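Local coordinates for protein epoxide hydrolase (Aspergillus niger, PDB 3G02) that probably hydrolyses epoxides to diols through an alpha/beta hydrolase fold, here in an enantioselective variant obtained by directed evolution, at residues A7-S12 / A101-R106; Q130-E135 / F143-P148. The protein carries 9 engineered substitutions. All coordinates share one frame; numbering follows the deposited sequence.

Contact 1. Residues A7-S12 / A101-R106; sequences AKFPSS and ALFSER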
loop_
_atom_site.group_PDB
_atom_site.type_symbol
_atom_site.label_atom_id
_atom_site.label_comp_id
_atom_site.label_asym_id
_atom_site.label_seq_id
_atom_site.Cartn_x
_atom_site.Cartn_y
_atom_site.Cartn_z
ATOM N N ALA A 7 28.507 -3.176 -30.209
ATOM C CA ALA A 7 28.864 -2.244 -29.129
ATOM C C ALA A 7 29.505 -0.943 -29.617
ATOM O O ALA A 7 29.850 -0.077 -28.810
ATOM C CB ALA A 7 29.766 -2.934 -28.111
ATOM N N LYS A 8 29.662 -0.807 -30.929
ATOM C CA LYS A 8 30.249 0.398 -31.507
ATOM C C LYS A 8 29.202 1.507 -31.606
ATOM O O LYS A 8 28.176 1.346 -32.267
ATOM C CB LYS A 8 30.854 0.090 -32.884
ATOM C CG LYS A 8 31.517 1.281 -33.565
ATOM C CD LYS A 8 31.970 0.923 -34.972
ATOM C CE LYS A 8 32.147 2.172 -35.823
ATOM N NZ LYS A 8 32.386 1.835 -37.256
ATOM N N PHE A 9 29.468 2.632 -30.943
ATOM C CA PHE A 9 28.589 3.797 -31.015
ATOM C C PHE A 9 28.461 4.289 -32.454
ATOM O O PHE A 9 29.418 4.168 -33.231
ATOM C CB PHE A 9 29.136 4.930 -30.139
ATOM C CG PHE A 9 28.692 4.875 -28.695
ATOM C CD1 PHE A 9 28.316 3.672 -28.095
ATOM C CD2 PHE A 9 28.689 6.032 -27.926
ATOM C CE1 PHE A 9 27.917 3.633 -26.759
ATOM C CE2 PHE A 9 28.301 6.005 -26.594
ATOM C CZ PHE A 9 27.910 4.803 -26.007
ATOM N N PRO A 10 27.286 4.841 -32.820
ATOM C CA PRO A 10 27.116 5.441 -34.145
ATOM C C PRO A 10 28.138 6.551 -34.381
ATOM O O PRO A 10 28.586 7.194 -33.426
ATOM C CB PRO A 10 25.705 6.029 -34.084
ATOM C CG PRO A 10 25.011 5.215 -33.047
ATOM C CD PRO A 10 26.048 4.929 -32.022
ATOM N N SER A 11 28.510 6.758 -35.641
ATOM C CA SER A 11 29.504 7.772 -36.000
ATOM C C SER A 11 29.068 9.182 -35.603
ATOM O O SER A 11 29.908 10.042 -35.328
ATOM C CB SER A 11 29.806 7.726 -37.500
ATOM O OG SER A 11 28.664 8.084 -38.259
ATOM N N SER A 12 27.755 9.406 -35.572
ATOM C CA SER A 12 27.175 10.709 -35.234
ATOM C C SER A 12 27.053 10.955 -33.723
ATOM O O SER A 12 26.666 12.047 -33.301
ATOM C CB SER A 12 25.811 10.875 -35.912
ATOM O OG SER A 12 24.949 9.792 -35.594
ATOM N N ALA A 101 22.233 -1.828 -25.254
ATOM C CA ALA A 101 22.049 -1.475 -26.656
ATOM C C ALA A 101 22.553 -2.533 -27.613
ATOM O O ALA A 101 23.500 -3.252 -27.312
ATOM C CB ALA A 101 22.735 -0.147 -26.968
ATOM N N LEU A 102 21.897 -2.610 -28.768
ATOM C CA LEU A 102 22.493 -3.225 -29.945
ATOM C C LEU A 102 22.602 -2.126 -30.984
ATOM O O LEU A 102 21.590 -1.620 -31.468
ATOM C CB LEU A 102 21.640 -4.375 -30.487
ATOM C CG LEU A 102 21.518 -5.657 -29.659
ATOM C CD1 LEU A 102 20.597 -6.626 -30.389
ATOM C CD2 LEU A 102 22.865 -6.313 -29.384
ATOM N N PHE A 103 23.836 -1.738 -31.295
ATOM C CA PHE A 103 24.082 -0.735 -32.320
ATOM C C PHE A 103 24.412 -1.380 -33.655
ATOM O O PHE A 103 25.241 -2.286 -33.732
ATOM C CB PHE A 103 25.218 0.204 -31.911
ATOM C CG PHE A 103 24.879 1.107 -30.760
ATOM C CD1 PHE A 103 23.906 2.093 -30.894
ATOM C CD2 PHE A 103 25.543 0.977 -29.548
ATOM C CE1 PHE A 103 23.591 2.932 -29.825
ATOM C CE2 PHE A 103 25.239 1.813 -28.475
ATOM C CZ PHE A 103 24.266 2.791 -28.617
ATOM N N SER A 104 23.747 -0.905 -34.698
ATOM C CA SER A 104 24.050 -1.335 -36.052
ATOM C C SER A 104 25.302 -0.628 -36.563
ATOM O O SER A 104 25.647 0.460 -36.093
ATOM C CB SER A 104 22.870 -1.033 -36.966
ATOM O OG SER A 104 23.140 -1.438 -38.299
ATOM N N GLU A 105 25.985 -1.263 -37.512
ATOM C CA GLU A 105 27.097 -0.629 -38.219
ATOM C C GLU A 105 26.595 0.063 -39.489
ATOM O O GLU A 105 27.367 0.719 -40.192
ATOM C CB GLU A 105 28.190 -1.650 -38.550
ATOM C CG GLU A 105 29.072 -2.039 -37.363
ATOM C CD GLU A 105 30.012 -3.198 -37.667
ATOM O OE1 GLU A 105 30.266 -3.480 -38.861
ATOM O OE2 GLU A 105 30.505 -3.829 -36.708
ATOM N N ARG A 106 25.299 -0.085 -39.772
ATOM C CA ARG A 106 24.668 0.557 -40.922
ATOM C C ARG A 106 24.397 2.033 -40.661
ATOM O O ARG A 106 23.918 2.407 -39.587
ATOM C CB ARG A 106 23.357 -0.141 -41.300
ATOM C CG ARG A 106 23.517 -1.558 -41.816
ATOM C CD ARG A 106 22.748 -1.770 -43.118
ATOM N NE ARG A 106 21.296 -1.763 -42.945
ATOM C CZ ARG A 106 20.419 -1.692 -43.945
ATOM N NH1 ARG A 106 20.836 -1.609 -45.206
ATOM N NH2 ARG A 106 19.116 -1.694 -43.688
HETATM O O HOH W 1 27.998 -1.707 -33.474
HETATM O O HOH W 2 27.574 1.950 -34.947
#
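Phe103 meets Pro10 and Phe9 in the apolar half of this contact, where an irregular N-terminal segment packs on the end of strand 95-102, next to the outermost strand 87-92 of the alpha/beta hydrolase sheet. Pro10 CD sits over one face of the Phe103 ring, 4.1 Å from the ring centroid and 25° off the normal, a CH-pi contact. The CB bond of Phe103 points to the 7-12 segment, and with CG anti to the carbonyl carbon (chi1 -69°) the ring lies between Pro10 CD and Ala101 CB, which covers the opposite face. The Phe9 ring joins obliquely, its plane turned 62° from that of Phe103, with Phe9 CD1 and Phe103 CE2 3.6 Å apart. Phe88 packs edge-to-face with Phe9 and also touches Phe103.

The polar half is carried by water, since no direct hydrogen bond crosses between the segments. Water 1 accepts from Lys8 N at 3.2 Å and donates to Phe103 O at 2.8 Å. Water 2 donates to both Lys8 O, at 2.8 Å, and Ser104 O, at 2.7 Å. Lys8 O also lies 3.2 Å from Phe103 CB. Lys8 NZ and Glu105 OE1 stand 5.9 Å apart, so any attraction is probably modest. Neighbouring Phe6 bonds directly to the Phe103 backbone, but between 7-12 and 101-106 apolar packing and two bridging waters do the work.

Contact 2. Residues Q130-E135 / F143-P148; sequences QLFREE and FHLVVP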
loop_
_atom_site.group_PDB
_atom_site.type_symbol
_atom_site.label_atom_id
_atom_site.label_comp_id
_atom_site.label_asym_id
_atom_site.label_seq_id
_atom_site.Cartn_x
_atom_site.Cartn_y
_atom_site.Cartn_z
ATOM N N GLN A 130 17.948 -10.504 -27.857
ATOM C CA GLN A 130 18.496 -11.804 -28.241
ATOM C C GLN A 130 17.992 -12.235 -29.617
ATOM O O GLN A 130 18.776 -12.695 -30.450
ATOM C CB GLN A 130 18.168 -12.865 -27.186
ATOM C CG GLN A 130 18.725 -14.263 -27.502
ATOM C CD GLN A 130 20.252 -14.314 -27.538
ATOM O OE1 GLN A 130 20.931 -13.587 -26.811
ATOM N NE2 GLN A 130 20.793 -15.190 -28.378
ATOM N N LEU A 131 16.695 -12.061 -29.858
ATOM C CA LEU A 131 16.117 -12.390 -31.156
ATOM C C LEU A 131 16.798 -11.593 -32.267
ATOM O O LEU A 131 17.166 -12.154 -33.300
ATOM C CB LEU A 131 14.607 -12.150 -31.160
ATOM C CG LEU A 131 13.744 -13.069 -30.287
ATOM C CD1 LEU A 131 12.340 -12.508 -30.183
ATOM C CD2 LEU A 131 13.716 -14.504 -30.816
ATOM N N PHE A 132 16.993 -10.296 -32.042
ATOM C CA PHE A 132 17.678 -9.456 -33.023
ATOM C C PHE A 132 19.114 -9.900 -33.287
ATOM O O PHE A 132 19.534 -9.980 -34.446
ATOM C CB PHE A 132 17.641 -7.982 -32.612
ATOM C CG PHE A 132 16.399 -7.262 -33.054
ATOM C CD1 PHE A 132 16.220 -6.916 -34.393
ATOM C CD2 PHE A 132 15.408 -6.924 -32.139
ATOM C CE1 PHE A 132 15.073 -6.246 -34.818
ATOM C CE2 PHE A 132 14.260 -6.250 -32.554
ATOM C CZ PHE A 132 14.090 -5.912 -33.895
ATOM N N ARG A 133 19.858 -10.198 -32.221
ATOM C CA ARG A 133 21.254 -10.627 -32.342
ATOM C C ARG A 133 21.383 -11.981 -33.048
ATOM O O ARG A 133 22.376 -12.240 -33.730
ATOM C CB ARG A 133 21.933 -10.673 -30.970
ATOM C CG ARG A 133 23.430 -10.936 -31.026
ATOM C CD ARG A 133 24.123 -10.513 -29.750
ATOM N NE ARG A 133 23.763 -11.355 -28.611
ATOM C CZ ARG A 133 24.231 -11.175 -27.378
ATOM N NH1 ARG A 133 25.074 -10.180 -27.128
ATOM N NH2 ARG A 133 23.854 -11.987 -26.398
ATOM N N GLU A 134 20.381 -12.839 -32.867
ATOM C CA GLU A 134 20.345 -14.149 -33.518
ATOM C C GLU A 134 20.064 -14.044 -35.015
ATOM O O GLU A 134 20.454 -14.923 -35.789
ATOM C CB GLU A 134 19.281 -15.035 -32.870
ATOM C CG GLU A 134 19.693 -15.602 -31.527
ATOM C CD GLU A 134 18.554 -16.260 -30.773
ATOM O OE1 GLU A 134 17.373 -16.010 -31.100
ATOM O OE2 GLU A 134 18.852 -17.031 -29.836
ATOM N N GLU A 135 19.395 -12.963 -35.409
ATOM C CA GLU A 135 18.810 -12.831 -36.742
ATOM C C GLU A 135 19.540 -11.844 -37.647
ATOM O O GLU A 135 19.224 -11.734 -38.831
ATOM C CB GLU A 135 17.343 -12.426 -36.615
ATOM C CG GLU A 135 16.471 -13.531 -36.042
ATOM C CD GLU A 135 15.121 -13.036 -35.557
ATOM O OE1 GLU A 135 14.642 -11.995 -36.052
ATOM O OE2 GLU A 135 14.543 -13.694 -34.666
ATOM N N PHE A 143 18.082 -1.708 -37.337
ATOM C CA PHE A 143 17.763 -0.722 -36.310
ATOM C C PHE A 143 18.919 -0.547 -35.341
ATOM O O PHE A 143 19.753 -1.438 -35.183
ATOM C CB PHE A 143 16.534 -1.153 -35.491
ATOM C CG PHE A 143 15.367 -1.638 -36.312
ATOM C CD1 PHE A 143 14.935 -0.943 -37.440
ATOM C CD2 PHE A 143 14.661 -2.772 -35.918
ATOM C CE1 PHE A 143 13.843 -1.393 -38.186
ATOM C CE2 PHE A 143 13.568 -3.223 -36.651
ATOM C CZ PHE A 143 13.156 -2.529 -37.790
ATOM N N HIS A 144 18.970 0.617 -34.695
ATOM C CA HIS A 144 19.719 0.761 -33.454
ATOM C C HIS A 144 18.706 0.524 -32.349
ATOM O O HIS A 144 17.632 1.127 -32.358
ATOM C CB HIS A 144 20.302 2.168 -33.308
ATOM C CG HIS A 144 21.360 2.502 -34.313
ATOM N ND1 HIS A 144 22.576 1.855 -34.360
ATOM C CD2 HIS A 144 21.395 3.442 -35.287
ATOM C CE1 HIS A 144 23.306 2.369 -35.333
ATOM N NE2 HIS A 144 22.615 3.336 -35.906
ATOM N N LEU A 145 19.036 -0.364 -31.417
ATOM C CA LEU A 145 18.119 -0.688 -30.326
ATOM C C LEU A 145 18.722 -0.240 -29.006
ATOM O O LEU A 145 19.682 -0.836 -28.517
ATOM C CB LEU A 145 17.787 -2.183 -30.324
ATOM C CG LEU A 145 17.145 -2.682 -31.624
ATOM C CD1 LEU A 145 17.413 -4.160 -31.818
ATOM C CD2 LEU A 145 15.659 -2.364 -31.680
ATOM N N VAL A 146 18.158 0.832 -28.453
ATOM C CA VAL A 146 18.627 1.413 -27.199
ATOM C C VAL A 146 17.590 1.141 -26.112
ATOM O O VAL A 146 16.411 1.457 -26.281
ATOM C CB VAL A 146 18.850 2.941 -27.336
ATOM C CG1 VAL A 146 19.414 3.535 -26.044
ATOM C CG2 VAL A 146 19.781 3.253 -28.516
ATOM N N VAL A 147 18.047 0.546 -25.014
ATOM C CA VAL A 147 17.179 0.166 -23.900
ATOM C C VAL A 147 17.679 0.860 -22.626
ATOM O O VAL A 147 18.518 0.313 -21.897
ATOM C CB VAL A 147 17.142 -1.367 -23.696
ATOM C CG1 VAL A 147 16.101 -1.733 -22.651
ATOM C CG2 VAL A 147 16.834 -2.085 -25.008
ATOM N N PRO A 148 17.169 2.080 -22.367
ATOM C CA PRO A 148 17.644 2.807 -21.202
ATOM C C PRO A 148 17.023 2.335 -19.898
ATOM O O PRO A 148 15.885 1.848 -19.875
ATOM C CB PRO A 148 17.213 4.247 -21.491
ATOM C CG PRO A 148 16.019 4.127 -22.330
ATOM C CD PRO A 148 16.172 2.851 -23.130
#
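The Phe132 ring carries Leu145 CD1 over one face, 3.6 Å from its centroid and 22° off the normal, which makes a CH-pi contact. It thereby joins the helix and second strand of the beta-alpha-beta unit formed by strand 110-115, helix 126-135 and strand 143-148, part of the alpha/beta hydrolase fold. Leu145 CD1 is displaced toward the rim of the ring, 3.4 Å from Phe132 CD2. The second flat group, the Phe143 ring, receives Phe132 CZ at its edge and in its plane. The planes of the Phe132 and Phe143 rings are inclined at 72° with centroids 5.8 Å apart, an oblique aromatic pair.

All three touching side chains are buried, and no hydrogen bond crosses the contact. The nearest CA atoms, those of Phe132 and Leu145, are 9.2 Å apart, so side chains alone bridge from helix to sheet. Phe143 and Leu145 are two residues apart on the strand, and the CB atoms of both point to the helix. Leu145 places CG anti to its carbonyl carbon (chi1 -59°) and CD1 roughly anti to CA, an extended shape that brings CD1 to the aromatic face.

Around this layer, helix 382-396 adds Thr390 and Val393 against Phe143, while Lys386 makes a cation-pi contact with Phe132 and a salt bridge with Glu135.

Along the helix itself, polar side chains pair with one another. Arg133 NH2 donates to Gln130 OE1 in a weak bond. Gln130 NE2 donates almost straight to Glu134 OE2, at 3.0 Å; Glu134 OE2 lies in the amide plane of Gln130, while Gln130 NE2 meets that oxygen from above the carboxylate plane.

From the N terminus, the 7-12 loop comes first; contact 1 closes a long loop of 88 intervening residues, which includes helices 26-38, 59-71 and 75-82, when the chain reaches 101-106. Contact 2 then closes a short one, with seven residues between helix 126-135 and strand 143-148. The two are in series, neither nested nor crossed, with centres about 11 Å apart. They meet through the sheet, where strands 95-102 and 143-148 are antiparallel neighbours: Leu145 N lies 2.8 Å from Leu102 O, a probable hydrogen bond. Leu102 also touches Phe132. Together the contacts tie the N-terminal loop, the sheet and the helix 126-135 layer.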